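Periplasmic divalent cation tolerance protein (Xylella fastidiosa, PDB 2NUH) is of uncertain function but, as a member of the CutA family, may bind copper ions and contribute to divalent metal tolerance. Local coordinates at residues A[20-30]-A[66-77]. Sequence-based numbering, arbitrary orientation.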
ATOM      1  N   ILE A  20      -7.517  -1.608  -8.447  1.00 13.12           N
ATOM      2  CA  ILE A  20      -8.511  -2.163  -7.536  1.00 13.57           C
ATOM      3  C   ILE A  20      -8.127  -1.834  -6.106  1.00 13.22           C
ATOM      4  O   ILE A  20      -8.931  -1.331  -5.334  1.00 14.31           O
ATOM      5  CB  ILE A  20      -8.646  -3.679  -7.706  1.00 13.88           C
ATOM      6  CG1 ILE A  20      -9.241  -4.002  -9.077  1.00 15.10           C
ATOM      7  CG2 ILE A  20      -9.502  -4.299  -6.587  1.00 15.50           C
ATOM      8  CD1 ILE A  20      -8.991  -5.419  -9.501  1.00 15.90           C
ATOM      9  N   ILE A  21      -6.876  -2.107  -5.756  1.00 12.75           N
ATOM     10  CA  ILE A  21      -6.438  -1.884  -4.384  1.00 12.86           C
ATOM     11  C   ILE A  21      -6.500  -0.411  -4.037  1.00 12.75           C
ATOM     12  O   ILE A  21      -6.978  -0.030  -2.965  1.00 13.08           O
ATOM     13  CB  ILE A  21      -5.030  -2.450  -4.167  1.00 12.79           C
ATOM     14  CG1 ILE A  21      -5.102  -3.975  -4.097  1.00 14.32           C
ATOM     15  CG2 ILE A  21      -4.399  -1.881  -2.886  1.00 13.63           C
ATOM     16  CD1 ILE A  21      -3.779  -4.661  -4.427  1.00 16.52           C
ATOM     17  N   SER A  22      -6.004   0.418  -4.944  1.00 12.60           N
ATOM     18  CA  SER A  22      -5.985   1.851  -4.703  1.00 12.77           C
ATOM     19  C   SER A  22      -7.389   2.379  -4.491  1.00 13.27           C
ATOM     20  O   SER A  22      -7.659   3.104  -3.520  1.00 13.45           O
ATOM     21  CB  SER A  22      -5.361   2.562  -5.899  1.00 12.50           C
ATOM     22  OG  SER A  22      -3.992   2.240  -6.016  1.00 14.61           O
ATOM     23  N   ARG A  23      -8.291   2.018  -5.399  1.00 13.33           N
ATOM     24  CA  ARG A  23      -9.636   2.546  -5.339  1.00 14.83           C
ATOM     25  C   ARG A  23     -10.356   2.053  -4.101  1.00 13.85           C
ATOM     26  O   ARG A  23     -11.012   2.830  -3.410  1.00 14.66           O
ATOM     27  CB  ARG A  23     -10.426   2.175  -6.591  1.00 15.06           C
ATOM     28  CG  ARG A  23      -9.961   2.859  -7.859  1.00 18.17           C
ATOM     29  CD  ARG A  23     -10.898   2.523  -9.036  1.00 19.02           C
ATOM     30  NE  ARG A  23     -12.314   2.634  -8.661  1.00 25.05           N
ATOM     31  CZ  ARG A  23     -13.137   1.600  -8.493  1.00 29.02           C
ATOM     32  NH1 ARG A  23     -14.405   1.793  -8.146  1.00 28.75           N
ATOM     33  NH2 ARG A  23     -12.704   0.364  -8.680  1.00 30.99           N
ATOM     34  N   VAL A  24     -10.228   0.766  -3.808  1.00 13.17           N
ATOM     35  CA  VAL A  24     -10.962   0.215  -2.673  1.00 13.12           C
ATOM     36  C   VAL A  24     -10.454   0.769  -1.353  1.00 12.75           C
ATOM     37  O   VAL A  24     -11.226   1.132  -0.490  1.00 12.55           O
ATOM     38  CB  VAL A  24     -10.946  -1.316  -2.652  1.00 13.52           C
ATOM     39  CG1 VAL A  24     -11.498  -1.838  -1.327  1.00 14.78           C
ATOM     40  CG2 VAL A  24     -11.788  -1.840  -3.804  1.00 14.64           C
ATOM     41  N   LEU A  25      -9.135   0.841  -1.196  1.00 11.89           N
ATOM     42  CA  LEU A  25      -8.614   1.349   0.064  1.00 11.93           C
ATOM     43  C   LEU A  25      -9.052   2.786   0.314  1.00 11.53           C
ATOM     44  O   LEU A  25      -9.341   3.148   1.449  1.00 12.13           O
ATOM     45  CB  LEU A  25      -7.093   1.267   0.096  1.00 11.99           C
ATOM     46  CG  LEU A  25      -6.536  -0.152   0.205  1.00 13.27           C
ATOM     47  CD1 LEU A  25      -5.015  -0.099   0.313  1.00 13.05           C
ATOM     48  CD2 LEU A  25      -7.128  -0.888   1.403  1.00 14.90           C
ATOM     49  N   VAL A  26      -9.089   3.593  -0.741  1.00 12.25           N
ATOM     50  CA  VAL A  26      -9.516   4.982  -0.598  1.00 12.75           C
ATOM     51  C   VAL A  26     -11.028   5.033  -0.397  1.00 13.08           C
ATOM     52  O   VAL A  26     -11.509   5.724   0.497  1.00 14.23           O
ATOM     53  CB  VAL A  26      -9.085   5.837  -1.806  1.00 12.44           C
ATOM     54  CG1 VAL A  26      -9.683   7.242  -1.721  1.00 14.47           C
ATOM     55  CG2 VAL A  26      -7.570   5.913  -1.877  1.00 13.24           C
ATOM     56  N   GLN A  27     -11.769   4.261  -1.185  1.00 13.91           N
ATOM     57  CA  GLN A  27     -13.224   4.293  -1.094  1.00 14.93           C
ATOM     58  C   GLN A  27     -13.688   3.879   0.276  1.00 14.82           C
ATOM     59  O   GLN A  27     -14.622   4.464   0.827  1.00 15.09           O
ATOM     60  CB  GLN A  27     -13.824   3.322  -2.092  1.00 15.90           C
ATOM     61  CG  GLN A  27     -13.938   3.877  -3.455  1.00 19.38           C
ATOM     62  CD  GLN A  27     -14.166   2.808  -4.491  1.00 22.69           C
ATOM     63  OE1 GLN A  27     -13.921   1.620  -4.250  1.00 24.73           O
ATOM     64  NE2 GLN A  27     -14.635   3.222  -5.657  1.00 25.24           N
ATOM     65  N   GLU A  28     -13.036   2.857   0.819  1.00 14.05           N
ATOM     66  CA  GLU A  28     -13.412   2.340   2.124  1.00 14.37           C
ATOM     67  C   GLU A  28     -12.783   3.079   3.279  1.00 14.16           C
ATOM     68  O   GLU A  28     -12.881   2.650   4.426  1.00 14.38           O
ATOM     69  CB  GLU A  28     -13.116   0.853   2.215  1.00 14.26           C
ATOM     70  CG  GLU A  28     -13.934   0.083   1.208  1.00 15.39           C
ATOM     71  CD  GLU A  28     -13.698  -1.390   1.232  1.00 16.48           C
ATOM     72  OE1 GLU A  28     -12.853  -1.875   2.021  1.00 16.83           O
ATOM     73  OE2 GLU A  28     -14.365  -2.068   0.424  1.00 16.85           O
ATOM     74  N   ARG A  29     -12.118   4.189   2.960  1.00 13.57           N
ATOM     75  CA  ARG A  29     -11.503   5.052   3.961  1.00 13.99           C
ATOM     76  C   ARG A  29     -10.523   4.288   4.839  1.00 13.46           C
ATOM     77  O   ARG A  29     -10.452   4.465   6.047  1.00 13.64           O
ATOM     78  CB  ARG A  29     -12.567   5.788   4.781  1.00 14.62           C
ATOM     79  CG  ARG A  29     -13.398   6.702   3.912  1.00 18.15           C
ATOM     80  CD  ARG A  29     -14.353   7.578   4.704  1.00 24.27           C
ATOM     81  NE  ARG A  29     -15.213   8.340   3.798  1.00 28.23           N
ATOM     82  CZ  ARG A  29     -14.927   9.546   3.314  1.00 30.12           C
ATOM     83  NH1 ARG A  29     -13.794  10.158   3.645  1.00 29.98           N
ATOM     84  NH2 ARG A  29     -15.779  10.146   2.491  1.00 31.06           N
ATOM     85  N   LEU A  30      -9.760   3.418   4.197  1.00 12.84           N
ATOM     86  CA  LEU A  30      -8.681   2.725   4.878  1.00 12.51           C
ATOM     87  C   LEU A  30      -7.355   3.397   4.606  1.00 12.71           C
ATOM     88  O   LEU A  30      -6.386   3.178   5.319  1.00 12.84           O
ATOM     89  CB  LEU A  30      -8.625   1.268   4.437  1.00 12.54           C
ATOM     90  CG  LEU A  30      -9.918   0.508   4.696  1.00 13.32           C
ATOM     91  CD1 LEU A  30      -9.736  -0.914   4.258  1.00 13.56           C
ATOM     92  CD2 LEU A  30     -10.320   0.549   6.163  1.00 15.14           C
ATOM     93  N   HIS A  66      -5.703   2.770  11.100  1.00 13.25           N
ATOM     94  CA  HIS A  66      -6.157   2.050   9.907  1.00 12.54           C
ATOM     95  C   HIS A  66      -5.123   1.134   9.290  1.00 12.24           C
ATOM     96  O   HIS A  66      -5.423   0.460   8.317  1.00 11.70           O
ATOM     97  CB  HIS A  66      -6.635   3.015   8.823  1.00 12.85           C
ATOM     98  CG  HIS A  66      -7.880   3.743   9.187  1.00 13.58           C
ATOM     99  ND1 HIS A  66      -7.865   4.928   9.889  1.00 13.78           N
ATOM    100  CD2 HIS A  66      -9.181   3.453   8.956  1.00 15.46           C
ATOM    101  CE1 HIS A  66      -9.107   5.336  10.081  1.00 16.16           C
ATOM    102  NE2 HIS A  66      -9.925   4.463   9.520  1.00 17.22           N
ATOM    103  N   VAL A  67      -3.909   1.119   9.832  1.00 11.73           N
ATOM    104  CA  VAL A  67      -2.851   0.313   9.238  1.00 12.35           C
ATOM    105  C   VAL A  67      -3.255  -1.146   9.069  1.00 11.61           C
ATOM    106  O   VAL A  67      -3.121  -1.705   7.981  1.00 12.40           O
ATOM    107  CB  VAL A  67      -1.552   0.406  10.047  1.00 12.74           C
ATOM    108  CG1 VAL A  67      -0.577  -0.699   9.651  1.00 14.55           C
ATOM    109  CG2 VAL A  67      -0.921   1.759   9.840  1.00 14.65           C
ATOM    110  N   ASN A  68      -3.751  -1.770  10.136  1.00 11.35           N
ATOM    111  CA  ASN A  68      -4.073  -3.180  10.060  1.00 10.72           C
ATOM    112  C   ASN A  68      -5.191  -3.417   9.083  1.00 10.93           C
ATOM    113  O   ASN A  68      -5.133  -4.358   8.315  1.00 11.44           O
ATOM    114  CB  ASN A  68      -4.476  -3.716  11.421  1.00 10.91           C
ATOM    115  CG  ASN A  68      -3.333  -3.734  12.389  1.00 11.91           C
ATOM    116  OD1 ASN A  68      -2.200  -3.392  12.044  1.00 12.19           O
ATOM    117  ND2 ASN A  68      -3.620  -4.112  13.622  1.00 12.76           N
ATOM    118  N   ALA A  69      -6.213  -2.567   9.118  1.00 10.50           N
ATOM    119  CA  ALA A  69      -7.336  -2.743   8.211  1.00 10.87           C
ATOM    120  C   ALA A  69      -6.916  -2.564   6.759  1.00 10.82           C
ATOM    121  O   ALA A  69      -7.376  -3.272   5.872  1.00 11.35           O
ATOM    122  CB  ALA A  69      -8.448  -1.781   8.551  1.00 11.75           C
ATOM    123  N   ALA A  70      -6.047  -1.595   6.510  1.00 10.84           N
ATOM    124  CA  ALA A  70      -5.578  -1.370   5.157  1.00 10.36           C
ATOM    125  C   ALA A  70      -4.794  -2.591   4.679  1.00 10.77           C
ATOM    126  O   ALA A  70      -4.933  -3.032   3.537  1.00 10.68           O
ATOM    127  CB  ALA A  70      -4.712  -0.124   5.100  1.00 11.73           C
ATOM    128  N   ILE A  71      -3.963  -3.135   5.562  1.00 10.38           N
ATOM    129  CA  ILE A  71      -3.166  -4.286   5.183  1.00 10.99           C
ATOM    130  C   ILE A  71      -4.033  -5.506   4.932  1.00 11.39           C
ATOM    131  O   ILE A  71      -3.821  -6.236   3.965  1.00 12.06           O
ATOM    132  CB  ILE A  71      -2.091  -4.600   6.226  1.00 10.55           C
ATOM    133  CG1 ILE A  71      -0.996  -3.522   6.150  1.00 11.05           C
ATOM    134  CG2 ILE A  71      -1.486  -5.999   5.969  1.00 12.03           C
ATOM    135  CD1 ILE A  71       0.063  -3.601   7.260  1.00 13.15           C
ATOM    136  N   THR A  72      -5.024  -5.726   5.786  1.00 11.58           N
ATOM    137  CA  THR A  72      -5.814  -6.923   5.620  1.00 11.99           C
ATOM    138  C   THR A  72      -6.727  -6.769   4.418  1.00 11.96           C
ATOM    139  O   THR A  72      -6.931  -7.724   3.671  1.00 11.43           O
ATOM    140  CB  THR A  72      -6.615  -7.289   6.887  1.00 13.32           C
ATOM    141  OG1 THR A  72      -7.550  -6.261   7.175  1.00 15.73           O
ATOM    142  CG2 THR A  72      -5.705  -7.425   8.074  1.00 12.92           C
ATOM    143  N   ARG A  73      -7.260  -5.569   4.194  1.00 11.36           N
ATOM    144  CA  ARG A  73      -8.085  -5.377   3.005  1.00 10.98           C
ATOM    145  C   ARG A  73      -7.247  -5.488   1.737  1.00 11.67           C
ATOM    146  O   ARG A  73      -7.668  -6.073   0.742  1.00 11.23           O
ATOM    147  CB  ARG A  73      -8.792  -4.029   3.056  1.00 11.86           C
ATOM    148  CG  ARG A  73      -9.832  -3.833   1.974  1.00 12.20           C
ATOM    149  CD  ARG A  73     -10.986  -4.812   2.124  1.00 14.71           C
ATOM    150  NE  ARG A  73     -12.063  -4.399   1.235  1.00 14.47           N
ATOM    151  CZ  ARG A  73     -12.619  -5.168   0.315  1.00 14.10           C
ATOM    152  NH1 ARG A  73     -13.565  -4.647  -0.456  1.00 14.01           N
ATOM    153  NH2 ARG A  73     -12.253  -6.438   0.177  1.00 14.11           N
ATOM    154  N   LEU A  74      -6.044  -4.931   1.778  1.00 11.59           N
ATOM    155  CA  LEU A  74      -5.095  -5.123   0.689  1.00 12.42           C
ATOM    156  C   LEU A  74      -4.927  -6.613   0.401  1.00 12.15           C
ATOM    157  O   LEU A  74      -4.977  -7.044  -0.751  1.00 11.96           O
ATOM    158  CB  LEU A  74      -3.760  -4.487   1.083  1.00 12.77           C
ATOM    159  CG  LEU A  74      -2.469  -4.794   0.337  1.00 15.54           C
ATOM    160  CD1 LEU A  74      -2.440  -4.040  -0.948  1.00 19.08           C
ATOM    161  CD2 LEU A  74      -1.278  -4.392   1.210  1.00 15.30           C
ATOM    162  N   CYS A  75      -4.748  -7.397   1.456  1.00 11.81           N
ATOM    163  CA  CYS A  75      -4.617  -8.832   1.254  1.00 12.06           C
ATOM    164  C   CYS A  75      -5.846  -9.429   0.611  1.00 11.68           C
ATOM    165  O   CYS A  75      -5.728 -10.305  -0.237  1.00 11.81           O
ATOM    166  CB  CYS A  75      -4.368  -9.526   2.573  1.00 12.28           C
ATOM    167  SG  CYS A  75      -2.750  -9.235   3.215  1.00 14.13           S
ATOM    168  N   ALA A  76      -7.020  -8.966   1.036  1.00 11.55           N
ATOM    169  CA  ALA A  76      -8.267  -9.530   0.544  1.00 11.91           C
ATOM    170  C   ALA A  76      -8.418  -9.269  -0.945  1.00 12.13           C
ATOM    171  O   ALA A  76      -9.134  -9.984  -1.644  1.00 12.66           O
ATOM    172  CB  ALA A  76      -9.436  -8.934   1.303  1.00 12.08           C
ATOM    173  N   LEU A  77      -7.751  -8.226  -1.420  1.00 12.30           N
ATOM    174  CA  LEU A  77      -7.892  -7.807  -2.805  1.00 11.87           C
ATOM    175  C   LEU A  77      -6.722  -8.246  -3.638  1.00 11.78           C
ATOM    176  O   LEU A  77      -6.674  -7.975  -4.834  1.00 12.67           O
ATOM    177  CB  LEU A  77      -7.962  -6.287  -2.873  1.00 12.49           C
ATOM    178  CG  LEU A  77      -9.146  -5.644  -2.161  1.00 13.70           C
ATOM    179  CD1 LEU A  77      -8.922  -4.146  -2.034  1.00 15.08           C
ATOM    180  CD2 LEU A  77     -10.427  -5.957  -2.906  1.00 14.45           C
TER
HETATM  181  O   HOH W   1     -12.391   4.347   8.172  1.00 27.46           O
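The ferredoxin-like fold of CutA proteins lays two helices on one face of an antiparallel sheet, and here Ile21, Val24 and Leu30 of helix 15-27 and its exit turn meet Leu74, Leu77 and Ala69 of helix 67-77. The axes of helical segments 20-27 and 67-77 approach to 9.8 Å at 140°, roughly antiparallel. Nearest the sheet, CG2 of Ile21 touches CD1 of Leu74 at 3.5 Å; Ile21 also rests on Leu58 and Leu25 on Ile60, both of strand 50-63. Further out, Val24 and Leu77 meet tip to tip, CG1 of Val24 3.5 Å from CD1 of Leu77. A Schellman motif ends the first helix, with Arg29 at positive phi, and it brings Leu30 over the second helix: CD1 of Leu30 lies 3.5 Å from CB of Arg73, and its CD2 packs on CB of Ala69. Beyond this turn a water donates to O of Arg29 and also hydrogen-bonds NE2 of His66, whose ND1 is held by Asn63. Along the outer rim, the side chain of Arg73 starts with CG anti to the backbone N and bends at chi2 (65°), which carries its guanidinium across the extended side chain of Glu28. The two planes are nearly coplanar, 10° apart, in a side-on, two-nitrogen salt bridge: NE of Arg73 meets OE1 of Glu28 at 2.8 Å, and NH1 of Arg73 meets OE2 of Glu28 at 2.8 Å, each on the syn side of the carboxylate.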